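Local coordinates for protein citryl-spermidine/3,4-dihydroxybenzoyl-citryl-spermidine:spermidine ligase (Bacillus anthracis, PDB 3TO3) that catalyses the ATP-dependent condensation of spermidine with citryl-spermidine intermediates in the biosynthesis of the siderophore petrobactin, at residues B[35-40]-B[78-83]; B[122-127]-B[167-172]; B[161-166]-B[571-576]. All coordinates share one frame; numbering follows the deposited sequence.

Contact 1: B[35-40]-B[78-83]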
loop_
_atom_site.group_PDB
_atom_site.type_symbol
_atom_site.label_atom_id
_atom_site.label_comp_id
_atom_site.label_asym_id
_atom_site.label_seq_id
_atom_site.Cartn_x
_atom_site.Cartn_y
_atom_site.Cartn_z
ATOM N N LEU B 35 -11.663 -21.851 -9.530
ATOM C CA LEU B 35 -10.712 -22.802 -8.923
ATOM C C LEU B 35 -10.956 -24.223 -9.475
ATOM O O LEU B 35 -10.019 -24.937 -9.780
ATOM C CB LEU B 35 -10.786 -22.795 -7.398
ATOM C CG LEU B 35 -10.351 -21.517 -6.661
ATOM C CD1 LEU B 35 -10.685 -21.642 -5.201
ATOM C CD2 LEU B 35 -8.881 -21.270 -6.830
ATOM N N ILE B 36 -12.220 -24.606 -9.639
ATOM C CA ILE B 36 -12.526 -25.897 -10.209
ATOM C C ILE B 36 -12.255 -25.900 -11.715
ATOM O O ILE B 36 -11.585 -26.799 -12.215
ATOM C CB ILE B 36 -13.961 -26.300 -9.963
ATOM C CG1 ILE B 36 -14.280 -26.250 -8.481
ATOM C CG2 ILE B 36 -14.251 -27.712 -10.521
ATOM C CD1 ILE B 36 -15.757 -26.547 -8.216
ATOM N N TYR B 37 -12.748 -24.888 -12.428
ATOM C CA TYR B 37 -12.565 -24.840 -13.877
ATOM C C TYR B 37 -11.083 -24.990 -14.269
ATOM O O TYR B 37 -10.765 -25.718 -15.175
ATOM C CB TYR B 37 -13.110 -23.532 -14.473
ATOM C CG TYR B 37 -13.094 -23.456 -16.005
ATOM C CD1 TYR B 37 -13.599 -24.507 -16.795
ATOM C CD2 TYR B 37 -12.597 -22.338 -16.657
ATOM C CE1 TYR B 37 -13.585 -24.438 -18.166
ATOM C CE2 TYR B 37 -12.601 -22.249 -18.033
ATOM C CZ TYR B 37 -13.093 -23.302 -18.778
ATOM O OH TYR B 37 -13.092 -23.212 -20.140
ATOM N N GLU B 38 -10.190 -24.273 -13.611
ATOM C CA GLU B 38 -8.790 -24.257 -14.047
ATOM C C GLU B 38 -8.031 -25.439 -13.441
ATOM O O GLU B 38 -6.846 -25.586 -13.652
ATOM C CB GLU B 38 -8.112 -22.943 -13.629
ATOM C CG GLU B 38 -8.725 -21.732 -14.253
ATOM C CD GLU B 38 -8.037 -20.406 -13.884
ATOM O OE1 GLU B 38 -6.885 -20.404 -13.366
ATOM O OE2 GLU B 38 -8.675 -19.347 -14.125
ATOM N N GLY B 39 -8.716 -26.251 -12.643
ATOM C CA GLY B 39 -8.104 -27.413 -12.018
ATOM C C GLY B 39 -7.165 -27.067 -10.879
ATOM O O GLY B 39 -6.330 -27.862 -10.531
ATOM N N ILE B 40 -7.271 -25.873 -10.311
ATOM C CA ILE B 40 -6.423 -25.527 -9.176
ATOM C C ILE B 40 -6.767 -26.440 -7.992
ATOM O O ILE B 40 -5.894 -26.809 -7.212
ATOM C CB ILE B 40 -6.581 -24.042 -8.791
ATOM C CG1 ILE B 40 -6.056 -23.165 -9.926
ATOM C CG2 ILE B 40 -5.846 -23.717 -7.483
ATOM C CD1 ILE B 40 -6.547 -21.755 -9.882
ATOM N N PHE B 78 -17.366 -24.445 -23.495
ATOM C CA PHE B 78 -15.966 -24.542 -23.052
ATOM C C PHE B 78 -15.728 -25.279 -21.768
ATOM O O PHE B 78 -14.667 -25.134 -21.176
ATOM C CB PHE B 78 -15.316 -23.155 -22.992
ATOM C CG PHE B 78 -15.345 -22.459 -24.305
ATOM C CD1 PHE B 78 -14.444 -22.801 -25.284
ATOM C CD2 PHE B 78 -16.333 -21.536 -24.599
ATOM C CE1 PHE B 78 -14.479 -22.208 -26.518
ATOM C CE2 PHE B 78 -16.362 -20.937 -25.848
ATOM C CZ PHE B 78 -15.443 -21.283 -26.799
ATOM N N GLY B 79 -16.677 -26.124 -21.383
ATOM C CA GLY B 79 -16.605 -26.815 -20.109
ATOM C C GLY B 79 -16.644 -25.909 -18.895
ATOM O O GLY B 79 -16.234 -26.318 -17.820
ATOM N N ARG B 80 -17.137 -24.681 -19.033
ATOM C CA ARG B 80 -17.181 -23.792 -17.872
ATOM C C ARG B 80 -18.029 -24.423 -16.743
ATOM O O ARG B 80 -18.984 -25.174 -16.987
ATOM C CB ARG B 80 -17.771 -22.452 -18.241
ATOM C CG ARG B 80 -17.009 -21.645 -19.252
ATOM C CD ARG B 80 -15.971 -20.840 -18.593
ATOM N NE ARG B 80 -16.498 -19.944 -17.570
ATOM C CZ ARG B 80 -16.912 -18.695 -17.792
ATOM N NH1 ARG B 80 -16.904 -18.176 -19.027
ATOM N NH2 ARG B 80 -17.357 -17.966 -16.771
ATOM N N ILE B 81 -17.653 -24.108 -15.516
ATOM C CA ILE B 81 -18.331 -24.584 -14.339
ATOM C C ILE B 81 -19.302 -23.514 -13.887
ATOM O O ILE B 81 -18.934 -22.349 -13.730
ATOM C CB ILE B 81 -17.310 -24.837 -13.205
ATOM C CG1 ILE B 81 -16.242 -25.827 -13.656
ATOM C CG2 ILE B 81 -17.994 -25.330 -11.915
ATOM C CD1 ILE B 81 -16.782 -27.175 -14.016
ATOM N N SER B 82 -20.548 -23.905 -13.674
ATOM C CA SER B 82 -21.505 -23.013 -13.036
ATOM C C SER B 82 -21.787 -23.549 -11.664
ATOM O O SER B 82 -22.126 -24.710 -11.555
ATOM C CB SER B 82 -22.824 -22.989 -13.811
ATOM O OG SER B 82 -22.632 -22.550 -15.127
ATOM N N ILE B 83 -21.661 -22.735 -10.619
ATOM C CA ILE B 83 -22.033 -23.201 -9.276
ATOM C C ILE B 83 -23.430 -22.649 -8.930
ATOM O O ILE B 83 -23.606 -21.449 -8.837
ATOM C CB ILE B 83 -21.027 -22.753 -8.186
ATOM C CG1 ILE B 83 -19.629 -23.384 -8.381
ATOM C CG2 ILE B 83 -21.571 -23.094 -6.812
ATOM C CD1 ILE B 83 -19.615 -24.910 -8.325
#
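Tyr37 and Ile36, at the end of helix 18-37, pack against the turn and short strand 81-83 in a buried helix-to-sheet contact, pinned by one hydrogen bond from a tyrosine hydroxyl to a backbone carbonyl. Tyr37 does most of the work. Its CG stands anti to the backbone N (chi1 -174°), which sends the ring out along the turn 78-80 and carries OH to 2.7 Å from Phe78 O. That oxygen lies at the ring edge, near the ring plane; seen from the carbonyl, the hydroxyl is tilted 31° from the carbonyl plane. One ring face is taken by Arg80: its CD sits 4.0 Å from the centroid of the Tyr37 ring, over the face but offset toward the CE2 side, a CH-pi contact. The Arg80 chain bends at both chi2 and chi3, and its guanidinium goes on to a salt bridge with Glu519. Further along, the contact turns wholly aliphatic. Ile81 CG1 comes to 4.0 Å from Tyr37 CB and also touches Ile36 CG2, while Ile36 CD1 meets Ile83 CD1 at 4.2 Å. In both isoleucine pairs the side chains cross at about a right angle. The helix ends directly after these residues in a Schellman motif, with Gly39 at positive phi. Beyond the two segments, helix 502-528 supplies Leu514 against Tyr37 and Phe513 against Phe78, His586 of strand 585-589 stacks edge-to-face with the Tyr37 ring, and strand 81-83 itself pairs antiparallel with strand 65-74.

Contact 2: B[122-127]-B[167-172]; sequences IHELEQ and YKARIG
The His123 ring carries Gln127 CG over one face, 3.7 Å above its plane and displaced from the ring centre, one helical turn further along; Ile171 CD1 approaches the same ring obliquely, 3.9 Å from His123 CD2. Within 167-172, Lys168 CG lies over one face of the Arg170 guanidinium, which is held by Glu184 and Asn178. The join itself is made by aliphatic carbon. With CG1 beside its backbone N and a second bend at chi2 (-64°), Ile171 delivers its CD1 methyl between helix side chains. Ile171 CD1 lies 3.8 Å from Glu124 CG and equally close to Gln127 CG, and the isoleucine crosses both chains at about a right angle. Ala169 packs on the helix beside it: its CB is 3.9 Å from Glu124 CB and also touches Glu124 O. Gln127 CB lies 3.3 Å from Ala169 O, whose hydrogen bond is to Lys131. The polar ends turn to other partners, Glu124 to Ser308 and Gln127 OE1 again to Lys131, so their stems serve as packing surface here. No hydrogen bond joins the two segments directly. Arg170 and Ile171 both face Leu305, forming a G1 beta bulge that ties this irregular chain to strand 297-306. Lys168 reaches back to Asp132 on helix 115-138, and the second subunit presses on the helix with Asn258 at His123 and Ser257 at Gln127. The contact thus wedges the loop between helix 115-138 and strand 297-306, with helices 18-37 and 100-110 behind Leu125.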
loop_
_atom_site.group_PDB
_atom_site.type_symbol
_atom_site.label_atom_id
_atom_site.label_comp_id
_atom_site.label_asym_id
_atom_site.label_seq_id
_atom_site.Cartn_x
_atom_site.Cartn_y
_atom_site.Cartn_z
ATOM N N ILE B 122 -6.346 -12.988 -1.284
ATOM C CA ILE B 122 -7.399 -12.908 -0.262
ATOM C C ILE B 122 -7.782 -11.452 -0.033
ATOM O O ILE B 122 -8.979 -11.128 0.042
ATOM C CB ILE B 122 -6.937 -13.483 1.077
ATOM C CG1 ILE B 122 -7.153 -14.993 1.118
ATOM C CG2 ILE B 122 -7.703 -12.842 2.224
ATOM C CD1 ILE B 122 -6.199 -15.706 2.105
ATOM N N HIS B 123 -6.764 -10.581 0.041
ATOM C CA HIS B 123 -6.959 -9.143 0.250
ATOM C C HIS B 123 -7.767 -8.533 -0.891
ATOM O O HIS B 123 -8.644 -7.724 -0.659
ATOM C CB HIS B 123 -5.621 -8.407 0.358
ATOM C CG HIS B 123 -5.757 -6.938 0.619
ATOM N ND1 HIS B 123 -6.505 -6.433 1.659
ATOM C CD2 HIS B 123 -5.219 -5.867 -0.008
ATOM C CE1 HIS B 123 -6.418 -5.115 1.664
ATOM N NE2 HIS B 123 -5.645 -4.745 0.662
ATOM N N GLU B 124 -7.474 -8.942 -2.116
ATOM C CA GLU B 124 -8.187 -8.424 -3.268
ATOM C C GLU B 124 -9.616 -8.877 -3.314
ATOM O O GLU B 124 -10.498 -8.120 -3.768
ATOM C CB GLU B 124 -7.488 -8.845 -4.570
ATOM C CG GLU B 124 -6.278 -8.026 -4.816
ATOM C CD GLU B 124 -5.434 -8.592 -5.928
ATOM O OE1 GLU B 124 -6.043 -8.984 -6.963
ATOM O OE2 GLU B 124 -4.179 -8.645 -5.753
ATOM N N LEU B 125 -9.836 -10.124 -2.883
ATOM C CA LEU B 125 -11.186 -10.668 -2.825
ATOM C C LEU B 125 -12.031 -9.900 -1.798
ATOM O O LEU B 125 -13.190 -9.601 -2.059
ATOM C CB LEU B 125 -11.178 -12.177 -2.507
ATOM C CG LEU B 125 -10.675 -12.981 -3.713
ATOM C CD1 LEU B 125 -10.521 -14.447 -3.381
ATOM C CD2 LEU B 125 -11.627 -12.840 -4.869
ATOM N N GLU B 126 -11.444 -9.609 -0.636
ATOM C CA GLU B 126 -12.119 -8.861 0.408
ATOM C C GLU B 126 -12.374 -7.424 -0.029
ATOM O O GLU B 126 -13.404 -6.846 0.288
ATOM C CB GLU B 126 -11.281 -8.865 1.706
ATOM C CG GLU B 126 -11.308 -10.203 2.398
ATOM C CD GLU B 126 -10.367 -10.275 3.607
ATOM O OE1 GLU B 126 -9.475 -9.402 3.752
ATOM O OE2 GLU B 126 -10.522 -11.215 4.414
ATOM N N GLN B 127 -11.428 -6.834 -0.741
ATOM C CA GLN B 127 -11.621 -5.472 -1.200
ATOM C C GLN B 127 -12.697 -5.431 -2.272
ATOM O O GLN B 127 -13.429 -4.460 -2.361
ATOM C CB GLN B 127 -10.315 -4.858 -1.695
ATOM C CG GLN B 127 -9.395 -4.484 -0.558
ATOM C CD GLN B 127 -10.094 -3.673 0.504
ATOM O OE1 GLN B 127 -10.627 -2.587 0.244
ATOM N NE2 GLN B 127 -10.105 -4.193 1.705
ATOM N N TYR B 167 -13.264 -8.673 -9.054
ATOM C CA TYR B 167 -13.538 -7.788 -10.182
ATOM C C TYR B 167 -13.581 -6.303 -9.833
ATOM O O TYR B 167 -13.717 -5.454 -10.709
ATOM C CB TYR B 167 -14.901 -8.203 -10.787
ATOM C CG TYR B 167 -16.032 -8.423 -9.764
ATOM C CD1 TYR B 167 -16.779 -7.352 -9.281
ATOM C CD2 TYR B 167 -16.319 -9.684 -9.257
ATOM C CE1 TYR B 167 -17.801 -7.530 -8.348
ATOM C CE2 TYR B 167 -17.347 -9.877 -8.320
ATOM C CZ TYR B 167 -18.084 -8.786 -7.877
ATOM O OH TYR B 167 -19.089 -8.935 -6.951
ATOM N N LYS B 168 -13.672 -6.045 -8.539
ATOM C CA LYS B 168 -13.607 -4.746 -7.852
ATOM C C LYS B 168 -12.441 -4.280 -6.944
ATOM O O LYS B 168 -12.659 -3.393 -6.117
ATOM C CB LYS B 168 -14.983 -4.295 -7.353
ATOM C CG LYS B 168 -15.362 -2.917 -7.892
ATOM C CD LYS B 168 -16.853 -2.671 -7.709
ATOM C CE LYS B 168 -17.596 -2.878 -9.018
ATOM N NZ LYS B 168 -19.035 -2.627 -8.854
ATOM N N ALA B 169 -11.329 -4.996 -6.891
ATOM C CA ALA B 169 -10.370 -4.794 -5.794
ATOM C C ALA B 169 -10.031 -3.338 -5.502
ATOM O O ALA B 169 -10.120 -2.894 -4.337
ATOM C CB ALA B 169 -9.103 -5.577 -6.042
ATOM N N ARG B 170 -9.656 -2.612 -6.546
ATOM C CA ARG B 170 -9.234 -1.216 -6.420
ATOM C C ARG B 170 -8.255 -0.973 -5.271
ATOM O O ARG B 170 -8.489 -0.081 -4.448
ATOM C CB ARG B 170 -10.441 -0.294 -6.246
ATOM C CG ARG B 170 -11.185 0.007 -7.526
ATOM C CD ARG B 170 -12.574 0.582 -7.262
ATOM N NE ARG B 170 -13.431 0.369 -8.415
ATOM C CZ ARG B 170 -14.673 0.832 -8.545
ATOM N NH1 ARG B 170 -15.235 1.542 -7.576
ATOM N NH2 ARG B 170 -15.359 0.552 -9.648
ATOM N N ILE B 171 -7.183 -1.764 -5.187
ATOM C CA ILE B 171 -6.172 -1.570 -4.127
ATOM C C ILE B 171 -5.499 -0.176 -4.264
ATOM O O ILE B 171 -4.953 0.198 -5.320
ATOM C CB ILE B 171 -5.106 -2.700 -4.132
ATOM C CG1 ILE B 171 -5.766 -4.072 -4.375
ATOM C CG2 ILE B 171 -4.215 -2.685 -2.828
ATOM C CD1 ILE B 171 -6.722 -4.533 -3.313
ATOM N N GLY B 172 -5.520 0.576 -3.171
ATOM C CA GLY B 172 -5.200 1.999 -3.174
ATOM C C GLY B 172 -6.361 2.962 -2.933
ATOM O O GLY B 172 -6.096 4.077 -2.473
#

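Contact 3: B[161-166]-B[571-576]; sequences HPYHPS and QLTKRR. With ATP (adenosine-5'-triphosphate), chain E.
Bends at chi2 (-110°) and again at chi3 swing the Arg576 guanidinium across to the 161-166 loop, where Ser166 turns its OG between its own backbone N and carbonyl carbon to meet it. Arg576 NH2 donates to Ser166 OG over 3.1 Å, with an N-H...O angle of 146° and the oxygen tilted somewhat from the guanidinium plane. His164 also addresses the edge of this group: its ND1 is 3.3 Å from Arg576 NH1, with ring and guanidinium planes 50° apart. From the other side of the His164 ring plane, Leu572 CD1 comes obliquely to 3.5 Å from His164 CE1. Leu572 CD1 also touches Tyr163 CE2 at 4.2 Å, and Thr573 OG1 fits against Pro165 CD while hydrogen-bonding to Ser34. Tyr163 sends its hydroxyl to Glu38, whose carboxylate also takes the backbone N-H groups of Thr573 and Lys574, a second tie between the same two segments. The contact thus sets a loop of the IucA/IucC family region against one of the FhuF-like region, between strands 566-570 and 585-589, some 400 residues later. His161 and Pro162, at the start of the first loop, line part of the ATP pocket. His161 N lies 3.4 Å from ATP C8, and the His161 ring, inclined to the base, brings CD2 over the adenine at 3.4 Å from ATP C5. His164, a second-shell residue, turns its CD2 onto one face of the His161 ring, over the centre and 3.6 Å above the plane, the rings being steeply inclined. The backbone N of Tyr163 donates to His161 ND1 at 3.0 Å, nearly in the ring plane, which fixes the rotation of that imidazole.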
loop_
_atom_site.group_PDB
_atom_site.type_symbol
_atom_site.label_atom_id
_atom_site.label_comp_id
_atom_site.label_asym_id
_atom_site.label_seq_id
_atom_site.Cartn_x
_atom_site.Cartn_y
_atom_site.Cartn_z
ATOM N N HIS B 161 -16.580 -7.773 -13.885
ATOM C CA HIS B 161 -16.286 -9.012 -14.568
ATOM C C HIS B 161 -17.005 -10.229 -13.979
ATOM O O HIS B 161 -16.999 -10.444 -12.771
ATOM C CB HIS B 161 -14.776 -9.231 -14.557
ATOM C CG HIS B 161 -14.277 -9.959 -15.752
ATOM N ND1 HIS B 161 -14.424 -11.324 -15.898
ATOM C CD2 HIS B 161 -13.641 -9.517 -16.869
ATOM C CE1 HIS B 161 -13.896 -11.690 -17.056
ATOM N NE2 HIS B 161 -13.415 -10.614 -17.666
ATOM N N PRO B 162 -17.659 -11.000 -14.854
ATOM C CA PRO B 162 -18.403 -12.262 -14.631
ATOM C C PRO B 162 -17.493 -13.494 -14.360
ATOM O O PRO B 162 -17.972 -14.545 -13.905
ATOM C CB PRO B 162 -19.247 -12.414 -15.919
ATOM C CG PRO B 162 -18.354 -11.732 -17.010
ATOM C CD PRO B 162 -17.595 -10.614 -16.290
ATOM N N TYR B 163 -16.205 -13.376 -14.684
ATOM C CA TYR B 163 -15.258 -14.456 -14.418
ATOM C C TYR B 163 -14.350 -14.200 -13.220
ATOM O O TYR B 163 -14.391 -14.958 -12.235
ATOM C CB TYR B 163 -14.410 -14.760 -15.633
ATOM C CG TYR B 163 -13.542 -15.962 -15.430
ATOM C CD1 TYR B 163 -13.972 -17.215 -15.832
ATOM C CD2 TYR B 163 -12.283 -15.850 -14.835
ATOM C CE1 TYR B 163 -13.177 -18.326 -15.652
ATOM C CE2 TYR B 163 -11.490 -16.957 -14.649
ATOM C CZ TYR B 163 -11.940 -18.196 -15.060
ATOM O OH TYR B 163 -11.171 -19.318 -14.900
ATOM N N HIS B 164 -13.523 -13.154 -13.312
ATOM C CA HIS B 164 -12.517 -12.872 -12.278
ATOM C C HIS B 164 -13.169 -12.729 -10.918
ATOM O O HIS B 164 -13.991 -11.846 -10.725
ATOM C CB HIS B 164 -11.715 -11.589 -12.570
ATOM C CG HIS B 164 -10.807 -11.699 -13.748
ATOM N ND1 HIS B 164 -9.732 -12.560 -13.778
ATOM C CD2 HIS B 164 -10.795 -11.032 -14.930
ATOM C CE1 HIS B 164 -9.101 -12.426 -14.934
ATOM N NE2 HIS B 164 -9.719 -11.501 -15.646
ATOM N N PRO B 165 -12.789 -13.595 -9.963
ATOM C CA PRO B 165 -13.437 -13.489 -8.651
ATOM C C PRO B 165 -13.158 -12.163 -7.924
ATOM O O PRO B 165 -14.058 -11.685 -7.217
ATOM C CB PRO B 165 -12.938 -14.725 -7.895
ATOM C CG PRO B 165 -11.784 -15.257 -8.715
ATOM C CD PRO B 165 -12.030 -14.849 -10.113
ATOM N N SER B 166 -11.998 -11.533 -8.082
ATOM C CA SER B 166 -12.014 -10.164 -7.599
ATOM C C SER B 166 -12.058 -9.159 -8.775
ATOM O O SER B 166 -11.016 -8.749 -9.312
ATOM C CB SER B 166 -10.762 -9.931 -6.745
ATOM O OG SER B 166 -9.608 -10.206 -7.503
ATOM N N GLN B 571 -5.127 -19.813 -17.857
ATOM C CA GLN B 571 -5.638 -19.964 -16.517
ATOM C C GLN B 571 -5.346 -18.656 -15.786
ATOM O O GLN B 571 -4.258 -18.462 -15.252
ATOM C CB GLN B 571 -4.822 -21.052 -15.812
ATOM C CG GLN B 571 -4.869 -22.413 -16.460
ATOM C CD GLN B 571 -3.957 -23.398 -15.760
ATOM O OE1 GLN B 571 -2.726 -23.280 -15.816
ATOM N NE2 GLN B 571 -4.552 -24.377 -15.082
ATOM N N LEU B 572 -6.367 -17.837 -15.621
ATOM C CA LEU B 572 -6.189 -16.485 -15.087
ATOM C C LEU B 572 -6.068 -16.450 -13.566
ATOM O O LEU B 572 -5.263 -15.715 -13.012
ATOM C CB LEU B 572 -7.347 -15.602 -15.534
ATOM C CG LEU B 572 -7.541 -15.506 -17.056
ATOM C CD1 LEU B 572 -8.923 -14.985 -17.375
ATOM C CD2 LEU B 572 -6.480 -14.629 -17.698
ATOM N N THR B 573 -6.888 -17.236 -12.898
ATOM C CA THR B 573 -6.822 -17.340 -11.461
ATOM C C THR B 573 -5.523 -18.024 -11.029
ATOM O O THR B 573 -4.875 -17.571 -10.103
ATOM C CB THR B 573 -8.069 -18.074 -10.932
ATOM O OG1 THR B 573 -9.240 -17.315 -11.295
ATOM C CG2 THR B 573 -8.010 -18.234 -9.440
ATOM N N LYS B 574 -5.118 -19.096 -11.707
ATOM C CA LYS B 574 -3.909 -19.797 -11.290
ATOM C C LYS B 574 -2.729 -18.827 -11.174
ATOM O O LYS B 574 -1.866 -18.949 -10.278
ATOM C CB LYS B 574 -3.553 -20.939 -12.246
ATOM C CG LYS B 574 -2.398 -21.794 -11.760
ATOM C CD LYS B 574 -2.239 -22.992 -12.700
ATOM C CE LYS B 574 -1.135 -23.971 -12.259
ATOM N NZ LYS B 574 -1.642 -24.970 -11.262
ATOM N N ARG B 575 -2.716 -17.845 -12.067
ATOM C CA ARG B 575 -1.621 -16.896 -12.118
ATOM C C ARG B 575 -1.483 -16.059 -10.834
ATOM O O ARG B 575 -0.396 -15.579 -10.510
ATOM C CB ARG B 575 -1.780 -16.007 -13.352
ATOM C CG ARG B 575 -0.550 -15.189 -13.696
ATOM C CD ARG B 575 -0.488 -14.978 -15.193
ATOM N NE ARG B 575 -1.761 -15.329 -15.821
ATOM C CZ ARG B 575 -1.916 -15.542 -17.123
ATOM N NH1 ARG B 575 -3.108 -15.858 -17.609
ATOM N NH2 ARG B 575 -0.874 -15.445 -17.940
ATOM N N ARG B 576 -2.583 -15.905 -10.103
ATOM C CA ARG B 576 -2.610 -15.085 -8.900
ATOM C C ARG B 576 -2.144 -15.852 -7.689
ATOM O O ARG B 576 -1.954 -15.247 -6.622
ATOM C CB ARG B 576 -4.035 -14.595 -8.609
ATOM C CG ARG B 576 -4.824 -14.199 -9.828
ATOM C CD ARG B 576 -5.046 -12.703 -9.887
ATOM N NE ARG B 576 -6.402 -12.352 -9.473
ATOM C CZ ARG B 576 -7.468 -12.423 -10.272
ATOM N NH1 ARG B 576 -7.329 -12.830 -11.532
ATOM N NH2 ARG B 576 -8.676 -12.093 -9.816
HETATM P PB ATP E . -8.520 -0.132 -19.943
HETATM O O1B ATP E . -8.202 1.037 -19.044
HETATM O O2B ATP E . -7.240 -0.722 -20.474
HETATM O O3B ATP E . -9.455 0.344 -21.114
HETATM P PA ATP E . -8.717 -1.962 -17.942
HETATM O O1A ATP E . -7.677 -1.070 -17.293
HETATM O O2A ATP E . -8.146 -3.304 -18.384
HETATM O O3A ATP E . -9.319 -1.237 -19.179
HETATM O "O5'" ATP E . -9.851 -2.193 -16.880
HETATM C "C5'" ATP E . -11.157 -2.400 -17.272
HETATM C "C4'" ATP E . -12.031 -2.977 -16.309
HETATM O "O4'" ATP E . -13.196 -3.560 -16.986
HETATM C "C3'" ATP E . -11.366 -4.096 -15.603
HETATM O "O3'" ATP E . -11.326 -3.844 -14.252
HETATM C "C2'" ATP E . -12.193 -5.279 -15.901
HETATM O "O2'" ATP E . -12.255 -6.115 -14.823
HETATM C "C1'" ATP E . -13.519 -4.669 -16.202
HETATM N N9 ATP E . -14.472 -5.534 -16.845
HETATM C C8 ATP E . -15.732 -5.715 -16.414
HETATM N N7 ATP E . -16.332 -6.577 -17.247
HETATM C C5 ATP E . -15.462 -6.942 -18.216
HETATM C C6 ATP E . -15.560 -7.797 -19.323
HETATM N N6 ATP E . -16.794 -8.486 -19.578
HETATM N N1 ATP E . -14.484 -7.956 -20.129
HETATM C C2 ATP E . -13.333 -7.302 -19.872
HETATM N N3 ATP E . -13.207 -6.473 -18.811
HETATM C C4 ATP E . -14.253 -6.272 -17.965
#

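Contact 1 closes along the chain before the other two open, while contacts 2 and 3 alternate: the second segment of contact 2, 167-172, follows directly on the first of contact 3, 161-166, in one loop. Contacts 1 and 3 have centres about 11 Å apart and touch through Glu38, which holds Tyr163 and the backbone of 573-574. Contacts 2 and 3, with centres about 12 Å apart, meet where Leu125 packs on Pro165 and Ser166. Contacts 1 and 2 do not touch, their centres lying about 22 Å apart. Helix 18-37 borders all three, so it connects the N-terminal sheet, the loop whose start lines the ATP pocket, and the 571-576 segment.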